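Local coordinates for protein L-talarate/galactarate dehydratase (Salmonella typhimurium, PDB 2PP0) that catalyses the magnesium-dependent dehydration of L-talarate and galactarate to 5-keto-4-deoxy-D-glucarate, and also the competing epimerization of L-talarate to galactarate, at residues Ala157-Val162 and Pro342-Leu347; Val333-Ser338 and Met368-Arg373. One frame throughout, in Å; residues are numbered along the deposited sequence.

Interaction 1. Residues Ala157-Val162 and Pro342-Leu347; sequences AHRDSV and PLEPWL
The guanidinium of Arg-159 lies with one face against the ring of Pro-345, whose CD sits over the centre of the group, 3.3 Å from CZ of Arg-159. At the edge of the same group, near its plane, is the carbonyl of Pro-342. A second flat group, the His-158 imidazole, receives Pro-342 CA over one face, a CH-pi contact 4.0 Å from the ring centroid and 17° off its normal. The two segments lead into strands 161-166 and 346-349, the parallel neighbours that close the modified TIM barrel of the enolase superfamily; Arg-159 and His-158 belong to the loop before the first of them. The example shows how an arginine can stack its flat face on an apolar ring while an edge nitrogen is bonded: NH1 donates to Tyr-341 O. The Arg-159 chain leaves with CG between the backbone N and the carbonyl carbon (chi1 57°) and bends at chi3, which lays the guanidinium flat on the proline. Glu-344 reaches it with its carboxylate nearly perpendicular, the planes 81° apart, and the salt bridge from NE of Arg-159 to OE2 of Glu-344 is long, at 3.7 Å. That carboxylate has a second partner, Arg-367. Further in, toward the strands, packing turns mainly apolar: Val-162 CG1 meets Pro-345 CG at 4.1 Å and lies 3.8 Å from Leu-347 CB.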
ATOM      1  N   ALA B 157       6.019   4.749   9.495  1.00 27.99           N
ATOM      2  CA  ALA B 157       5.606   6.066   9.940  1.00 29.25           C
ATOM      3  C   ALA B 157       6.439   7.219   9.399  1.00 30.40           C
ATOM      4  O   ALA B 157       7.605   7.057   9.035  1.00 29.88           O
ATOM      5  CB  ALA B 157       5.605   6.109  11.465  1.00 29.61           C
ATOM      6  N   HIS B 158       5.807   8.388   9.356  1.00 30.55           N
ATOM      7  CA  HIS B 158       6.428   9.625   8.900  1.00 30.43           C
ATOM      8  C   HIS B 158       6.539  10.532  10.118  1.00 30.33           C
ATOM      9  O   HIS B 158       7.179  11.578  10.073  1.00 32.30           O
ATOM     10  CB  HIS B 158       5.560  10.283   7.819  1.00 29.80           C
ATOM     11  CG  HIS B 158       5.766   9.714   6.448  1.00 27.59           C
ATOM     12  ND1 HIS B 158       6.858  10.032   5.668  1.00 30.07           N
ATOM     13  CD2 HIS B 158       5.034   8.834   5.725  1.00 28.50           C
ATOM     14  CE1 HIS B 158       6.788   9.373   4.524  1.00 29.49           C
ATOM     15  NE2 HIS B 158       5.689   8.639   4.534  1.00 29.26           N
ATOM     16  N   ARG B 159       5.908  10.121  11.214  1.00 29.51           N
ATOM     17  CA  ARG B 159       5.943  10.888  12.458  1.00 30.95           C
ATOM     18  C   ARG B 159       5.666   9.986  13.660  1.00 32.65           C
ATOM     19  O   ARG B 159       5.038   8.934  13.518  1.00 33.40           O
ATOM     20  CB  ARG B 159       4.929  12.039  12.404  1.00 31.21           C
ATOM     21  CG  ARG B 159       3.481  11.619  12.129  1.00 28.43           C
ATOM     22  CD  ARG B 159       2.626  12.834  11.757  1.00 28.62           C
ATOM     23  NE  ARG B 159       3.055  13.439  10.493  1.00 28.26           N
ATOM     24  CZ  ARG B 159       2.852  12.904   9.290  1.00 30.14           C
ATOM     25  NH1 ARG B 159       2.215  11.743   9.166  1.00 26.68           N
ATOM     26  NH2 ARG B 159       3.304  13.522   8.205  1.00 30.57           N
ATOM     27  N   ASP B 160       6.141  10.400  14.834  1.00 33.04           N
ATOM     28  CA  ASP B 160       5.969   9.628  16.067  1.00 35.39           C
ATOM     29  C   ASP B 160       4.778  10.092  16.901  1.00 34.93           C
ATOM     30  O   ASP B 160       4.444   9.470  17.912  1.00 34.24           O
ATOM     31  CB  ASP B 160       7.227   9.712  16.936  1.00 38.63           C
ATOM     32  CG  ASP B 160       8.476   9.265  16.204  1.00 41.76           C
ATOM     33  OD1 ASP B 160       8.465   8.163  15.612  1.00 42.48           O
ATOM     34  OD2 ASP B 160       9.471  10.022  16.233  1.00 46.14           O
ATOM     35  N   SER B 161       4.168  11.200  16.488  1.00 32.00           N
ATOM     36  CA  SER B 161       3.004  11.752  17.168  1.00 32.36           C
ATOM     37  C   SER B 161       2.192  12.534  16.133  1.00 31.63           C
ATOM     38  O   SER B 161       2.714  12.892  15.076  1.00 31.26           O
ATOM     39  CB  SER B 161       3.429  12.674  18.319  1.00 31.11           C
ATOM     40  OG  SER B 161       4.131  13.810  17.851  1.00 33.85           O
ATOM     41  N   VAL B 162       0.924  12.799  16.437  1.00 31.32           N
ATOM     42  CA  VAL B 162       0.061  13.518  15.504  1.00 30.85           C
ATOM     43  C   VAL B 162      -0.683  14.685  16.154  1.00 30.85           C
ATOM     44  O   VAL B 162      -1.198  14.553  17.266  1.00 31.64           O
ATOM     45  CB  VAL B 162      -0.986  12.553  14.882  1.00 32.12           C
ATOM     46  CG1 VAL B 162      -1.882  13.303  13.900  1.00 30.99           C
ATOM     47  CG2 VAL B 162      -0.283  11.404  14.172  1.00 33.31           C
ATOM     48  N   PRO B 342       1.980  10.740   4.389  1.00 32.58           N
ATOM     49  CA  PRO B 342       3.106  11.592   3.997  1.00 32.79           C
ATOM     50  C   PRO B 342       2.984  13.080   4.324  1.00 33.58           C
ATOM     51  O   PRO B 342       3.971  13.700   4.708  1.00 33.58           O
ATOM     52  CB  PRO B 342       3.242  11.315   2.501  1.00 32.53           C
ATOM     53  CG  PRO B 342       1.841  11.003   2.087  1.00 34.96           C
ATOM     54  CD  PRO B 342       1.367  10.106   3.209  1.00 33.39           C
ATOM     55  N   LEU B 343       1.795  13.660   4.169  1.00 33.22           N
ATOM     56  CA  LEU B 343       1.616  15.079   4.487  1.00 33.40           C
ATOM     57  C   LEU B 343       1.136  15.202   5.936  1.00 33.98           C
ATOM     58  O   LEU B 343       0.530  14.275   6.467  1.00 32.50           O
ATOM     59  CB  LEU B 343       0.618  15.723   3.516  1.00 34.46           C
ATOM     60  CG  LEU B 343       1.020  15.642   2.035  1.00 34.09           C
ATOM     61  CD1 LEU B 343       0.044  16.453   1.192  1.00 35.98           C
ATOM     62  CD2 LEU B 343       2.440  16.176   1.846  1.00 35.94           C
ATOM     63  N   GLU B 344       1.424  16.334   6.575  1.00 34.09           N
ATOM     64  CA  GLU B 344       1.056  16.551   7.980  1.00 35.21           C
ATOM     65  C   GLU B 344      -0.465  16.475   8.186  1.00 34.76           C
ATOM     66  O   GLU B 344      -1.212  17.303   7.663  1.00 35.10           O
ATOM     67  CB  GLU B 344       1.599  17.913   8.448  1.00 37.32           C
ATOM     68  CG  GLU B 344       1.645  18.144   9.965  1.00 38.49           C
ATOM     69  CD  GLU B 344       2.790  17.409  10.672  1.00 42.17           C
ATOM     70  OE1 GLU B 344       3.906  17.350  10.116  1.00 43.27           O
ATOM     71  OE2 GLU B 344       2.580  16.908  11.799  1.00 42.46           O
ATOM     72  N   PRO B 345      -0.936  15.472   8.954  1.00 33.07           N
ATOM     73  CA  PRO B 345      -2.358  15.259   9.240  1.00 31.93           C
ATOM     74  C   PRO B 345      -2.820  15.760  10.610  1.00 31.70           C
ATOM     75  O   PRO B 345      -2.023  16.237  11.419  1.00 30.66           O
ATOM     76  CB  PRO B 345      -2.480  13.751   9.144  1.00 31.33           C
ATOM     77  CG  PRO B 345      -1.237  13.325   9.893  1.00 31.04           C
ATOM     78  CD  PRO B 345      -0.153  14.289   9.367  1.00 31.88           C
ATOM     79  N   TRP B 346      -4.122  15.633  10.852  1.00 30.70           N
ATOM     80  CA  TRP B 346      -4.743  16.020  12.117  1.00 31.73           C
ATOM     81  C   TRP B 346      -5.510  14.820  12.671  1.00 33.12           C
ATOM     82  O   TRP B 346      -6.093  14.047  11.906  1.00 32.15           O
ATOM     83  CB  TRP B 346      -5.731  17.167  11.916  1.00 31.45           C
ATOM     84  CG  TRP B 346      -5.124  18.527  11.976  1.00 31.69           C
ATOM     85  CD1 TRP B 346      -4.659  19.269  10.930  1.00 31.99           C
ATOM     86  CD2 TRP B 346      -4.938  19.322  13.150  1.00 31.20           C
ATOM     87  NE1 TRP B 346      -4.201  20.483  11.380  1.00 32.67           N
ATOM     88  CE2 TRP B 346      -4.359  20.542  12.741  1.00 31.99           C
ATOM     89  CE3 TRP B 346      -5.206  19.122  14.511  1.00 31.17           C
ATOM     90  CZ2 TRP B 346      -4.043  21.563  13.644  1.00 31.91           C
ATOM     91  CZ3 TRP B 346      -4.893  20.137  15.411  1.00 30.54           C
ATOM     92  CH2 TRP B 346      -4.318  21.343  14.972  1.00 31.65           C
ATOM     93  N   LEU B 347      -5.509  14.672  13.995  1.00 32.43           N
ATOM     94  CA  LEU B 347      -6.219  13.577  14.654  1.00 32.86           C
ATOM     95  C   LEU B 347      -7.357  14.182  15.474  1.00 31.92           C
ATOM     96  O   LEU B 347      -7.177  15.194  16.148  1.00 31.97           O
ATOM     97  CB  LEU B 347      -5.274  12.791  15.579  1.00 32.85           C
ATOM     98  CG  LEU B 347      -5.793  11.458  16.146  1.00 34.26           C
ATOM     99  CD1 LEU B 347      -5.913  10.449  15.022  1.00 33.68           C
ATOM    100  CD2 LEU B 347      -4.843  10.928  17.220  1.00 34.07           C
TER

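Interaction 2. Residues Val333-Ser338 and Met368-Arg373; sequences VHLHLS and MWISDR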
ATOM      1  N   VAL B 333      -7.504   3.866  16.218  1.00 33.20           N
ATOM      2  CA  VAL B 333      -7.071   3.256  14.969  1.00 31.64           C
ATOM      3  C   VAL B 333      -6.430   4.296  14.053  1.00 30.73           C
ATOM      4  O   VAL B 333      -5.374   4.055  13.463  1.00 31.10           O
ATOM      5  CB  VAL B 333      -8.255   2.614  14.212  1.00 31.93           C
ATOM      6  CG1 VAL B 333      -7.780   2.087  12.871  1.00 29.50           C
ATOM      7  CG2 VAL B 333      -8.867   1.488  15.049  1.00 29.74           C
ATOM      8  N   HIS B 334      -7.062   5.458  13.939  1.00 28.27           N
ATOM      9  CA  HIS B 334      -6.551   6.499  13.060  1.00 28.41           C
ATOM     10  C   HIS B 334      -5.215   7.125  13.460  1.00 27.54           C
ATOM     11  O   HIS B 334      -4.568   7.768  12.632  1.00 25.70           O
ATOM     12  CB  HIS B 334      -7.607   7.592  12.868  1.00 28.75           C
ATOM     13  CG  HIS B 334      -8.885   7.091  12.268  1.00 29.75           C
ATOM     14  ND1 HIS B 334      -8.915   6.253  11.174  1.00 32.61           N
ATOM     15  CD2 HIS B 334     -10.178   7.316  12.601  1.00 29.82           C
ATOM     16  CE1 HIS B 334     -10.169   5.982  10.860  1.00 29.34           C
ATOM     17  NE2 HIS B 334     -10.955   6.615  11.711  1.00 32.12           N
ATOM     18  N   LEU B 335      -4.795   6.958  14.711  1.00 27.70           N
ATOM     19  CA  LEU B 335      -3.507   7.515  15.127  1.00 28.26           C
ATOM     20  C   LEU B 335      -2.414   6.849  14.299  1.00 28.44           C
ATOM     21  O   LEU B 335      -1.506   7.511  13.802  1.00 30.03           O
ATOM     22  CB  LEU B 335      -3.238   7.262  16.613  1.00 29.07           C
ATOM     23  CG  LEU B 335      -1.828   7.629  17.114  1.00 31.41           C
ATOM     24  CD1 LEU B 335      -1.602   9.123  17.015  1.00 30.15           C
ATOM     25  CD2 LEU B 335      -1.659   7.179  18.555  1.00 32.75           C
ATOM     26  N   HIS B 336      -2.524   5.534  14.144  1.00 28.57           N
ATOM     27  CA  HIS B 336      -1.552   4.749  13.389  1.00 29.15           C
ATOM     28  C   HIS B 336      -1.591   5.060  11.901  1.00 29.28           C
ATOM     29  O   HIS B 336      -0.549   5.164  11.256  1.00 26.73           O
ATOM     30  CB  HIS B 336      -1.819   3.256  13.594  1.00 29.71           C
ATOM     31  CG  HIS B 336      -1.683   2.810  15.015  1.00 32.41           C
ATOM     32  ND1 HIS B 336      -0.462   2.585  15.611  1.00 31.57           N
ATOM     33  CD2 HIS B 336      -2.617   2.592  15.973  1.00 32.01           C
ATOM     34  CE1 HIS B 336      -0.646   2.251  16.876  1.00 33.70           C
ATOM     35  NE2 HIS B 336      -1.945   2.247  17.121  1.00 33.37           N
ATOM     36  N   LEU B 337      -2.799   5.196  11.358  1.00 26.96           N
ATOM     37  CA  LEU B 337      -2.971   5.480   9.941  1.00 26.29           C
ATOM     38  C   LEU B 337      -2.495   6.885   9.583  1.00 25.90           C
ATOM     39  O   LEU B 337      -1.843   7.082   8.559  1.00 25.18           O
ATOM     40  CB  LEU B 337      -4.447   5.296   9.542  1.00 27.21           C
ATOM     41  CG  LEU B 337      -5.010   3.890   9.802  1.00 27.81           C
ATOM     42  CD1 LEU B 337      -6.495   3.826   9.434  1.00 29.74           C
ATOM     43  CD2 LEU B 337      -4.216   2.880   8.985  1.00 30.51           C
ATOM     44  N   SER B 338      -2.818   7.865  10.421  1.00 25.41           N
ATOM     45  CA  SER B 338      -2.397   9.230  10.143  1.00 27.52           C
ATOM     46  C   SER B 338      -0.876   9.364  10.291  1.00 28.24           C
ATOM     47  O   SER B 338      -0.246  10.147   9.581  1.00 28.81           O
ATOM     48  CB  SER B 338      -3.121  10.207  11.076  1.00 29.02           C
ATOM     49  OG  SER B 338      -2.913   9.855  12.427  1.00 33.92           O
ATOM     50  N   MET B 368      -0.829  13.760  19.897  1.00 32.31           N
ATOM     51  CA  MET B 368      -1.106  12.464  20.504  1.00 33.65           C
ATOM     52  C   MET B 368       0.085  11.585  20.119  1.00 33.95           C
ATOM     53  O   MET B 368       0.454  11.499  18.943  1.00 34.47           O
ATOM     54  CB  MET B 368      -2.426  11.883  19.973  1.00 33.56           C
ATOM     55  CG  MET B 368      -3.113  10.886  20.919  1.00 36.04           C
ATOM     56  SD  MET B 368      -3.589  11.568  22.558  1.00 31.08           S
ATOM     57  CE  MET B 368      -5.295  12.048  22.254  1.00 37.25           C
ATOM     58  N   TRP B 369       0.699  10.949  21.112  1.00 33.01           N
ATOM     59  CA  TRP B 369       1.871  10.123  20.867  1.00 33.11           C
ATOM     60  C   TRP B 369       1.611   8.643  20.686  1.00 32.53           C
ATOM     61  O   TRP B 369       0.760   8.062  21.355  1.00 32.77           O
ATOM     62  CB  TRP B 369       2.887  10.320  21.996  1.00 34.62           C
ATOM     63  CG  TRP B 369       3.516  11.664  21.958  1.00 35.37           C
ATOM     64  CD1 TRP B 369       2.936  12.853  22.295  1.00 35.86           C
ATOM     65  CD2 TRP B 369       4.822  11.977  21.470  1.00 35.95           C
ATOM     66  NE1 TRP B 369       3.802  13.888  22.041  1.00 36.63           N
ATOM     67  CE2 TRP B 369       4.967  13.377  21.533  1.00 35.86           C
ATOM     68  CE3 TRP B 369       5.886  11.207  20.980  1.00 37.04           C
ATOM     69  CZ2 TRP B 369       6.134  14.027  21.125  1.00 37.25           C
ATOM     70  CZ3 TRP B 369       7.049  11.853  20.574  1.00 37.11           C
ATOM     71  CH2 TRP B 369       7.161  13.250  20.650  1.00 36.95           C
ATOM     72  N   ILE B 370       2.359   8.039  19.765  1.00 31.75           N
ATOM     73  CA  ILE B 370       2.242   6.611  19.500  1.00 30.84           C
ATOM     74  C   ILE B 370       3.075   5.906  20.562  1.00 32.22           C
ATOM     75  O   ILE B 370       4.268   6.192  20.711  1.00 30.77           O
ATOM     76  CB  ILE B 370       2.811   6.253  18.110  1.00 32.02           C
ATOM     77  CG1 ILE B 370       2.062   7.025  17.018  1.00 31.53           C
ATOM     78  CG2 ILE B 370       2.703   4.756  17.872  1.00 30.88           C
ATOM     79  CD1 ILE B 370       2.625   6.798  15.628  1.00 31.74           C
ATOM     80  N   SER B 371       2.455   4.996  21.305  1.00 32.58           N
ATOM     81  CA  SER B 371       3.171   4.276  22.349  1.00 32.34           C
ATOM     82  C   SER B 371       3.961   3.125  21.742  1.00 33.28           C
ATOM     83  O   SER B 371       3.858   2.842  20.545  1.00 32.21           O
ATOM     84  CB  SER B 371       2.197   3.737  23.402  1.00 32.61           C
ATOM     85  OG  SER B 371       1.498   2.601  22.927  1.00 32.38           O
ATOM     86  N   ASP B 372       4.754   2.463  22.574  1.00 31.99           N
ATOM     87  CA  ASP B 372       5.564   1.342  22.123  1.00 32.89           C
ATOM     88  C   ASP B 372       4.753   0.052  22.065  1.00 31.97           C
ATOM     89  O   ASP B 372       5.260  -0.983  21.642  1.00 32.86           O
ATOM     90  CB  ASP B 372       6.756   1.154  23.060  1.00 35.99           C
ATOM     91  CG  ASP B 372       6.334   0.736  24.455  1.00 38.72           C
ATOM     92  OD1 ASP B 372       5.486   1.427  25.061  1.00 42.98           O
ATOM     93  OD2 ASP B 372       6.848  -0.284  24.946  1.00 43.20           O
ATOM     94  N   ARG B 373       3.495   0.105  22.492  1.00 30.95           N
ATOM     95  CA  ARG B 373       2.651  -1.089  22.461  1.00 31.13           C
ATOM     96  C   ARG B 373       2.483  -1.585  21.022  1.00 31.17           C
ATOM     97  O   ARG B 373       2.430  -0.787  20.090  1.00 31.64           O
ATOM     98  CB  ARG B 373       1.292  -0.789  23.109  1.00 32.26           C
ATOM     99  CG  ARG B 373       1.395  -0.483  24.611  1.00 34.30           C
ATOM    100  CD  ARG B 373       0.030  -0.434  25.302  1.00 36.22           C
ATOM    101  NE  ARG B 373      -0.775   0.709  24.875  1.00 39.14           N
ATOM    102  CZ  ARG B 373      -0.545   1.967  25.234  1.00 40.83           C
ATOM    103  NH1 ARG B 373       0.467   2.258  26.041  1.00 41.99           N
ATOM    104  NH2 ARG B 373      -1.319   2.941  24.776  1.00 40.53           N
TER
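Leu-335 points from helix 331-339 toward 368-373, and its two methyls divide the work. With CG anti to the backbone N (chi1 172°), the isobutyl group extends toward the end of strand 367-369. CD1 lies 3.7 Å from Met-368 O and also meets CB of Met-368, whose side chain crosses that of Leu-335 at about a right angle before its end leads away. The other methyl, CD2, comes 3.8 Å from Trp-369 O. Ile-370 crosses Leu-335 obliquely: its CG1 touches Leu-335 CG at 3.9 Å, while its other branch, CG2, approaches His-336 CE1 at 4.3 Å. The imidazole is fixed from elsewhere, ND1 bonding to Ala-152 N and NE2 to Leu-376 O, and what it offers Ile-370 is a carbon. Ile-370 also packs on Ala-21 of the second subunit. A buried helix side thus meets a strand end through apolar side chains and backbone carbonyls, without a hydrogen bond between the two segments. Helix 331-339 connects the last two barrel strands, 324-325 and 346-349, and here its Leu-335 also touches Val-162 of strand 161-166 and Leu-347 of strand 346-349.

In the fold
The two contacts, with centres about 9 Å apart, illustrate how chemistry follows depth where the barrel closes. Interaction 2 is buried and largely apolar, whereas interaction 1 runs from partly exposed turns, where charge and flat groups meet, into a mainly apolar end. They are stitched together directly: strands 161-166 and 367-369 are antiparallel neighbours, with Val-162 O 2.8 Å from Met-368 N in a probable hydrogen bond. Helix 331-339 leads along the chain into the turn and strand 346-349 of interaction 1, and the segments of the two contacts alternate in sequence. Both also border the second subunit, where Ala-157 N bonds to Asp-107 and Arg-373 to Asn-17, each of that neighbouring chain.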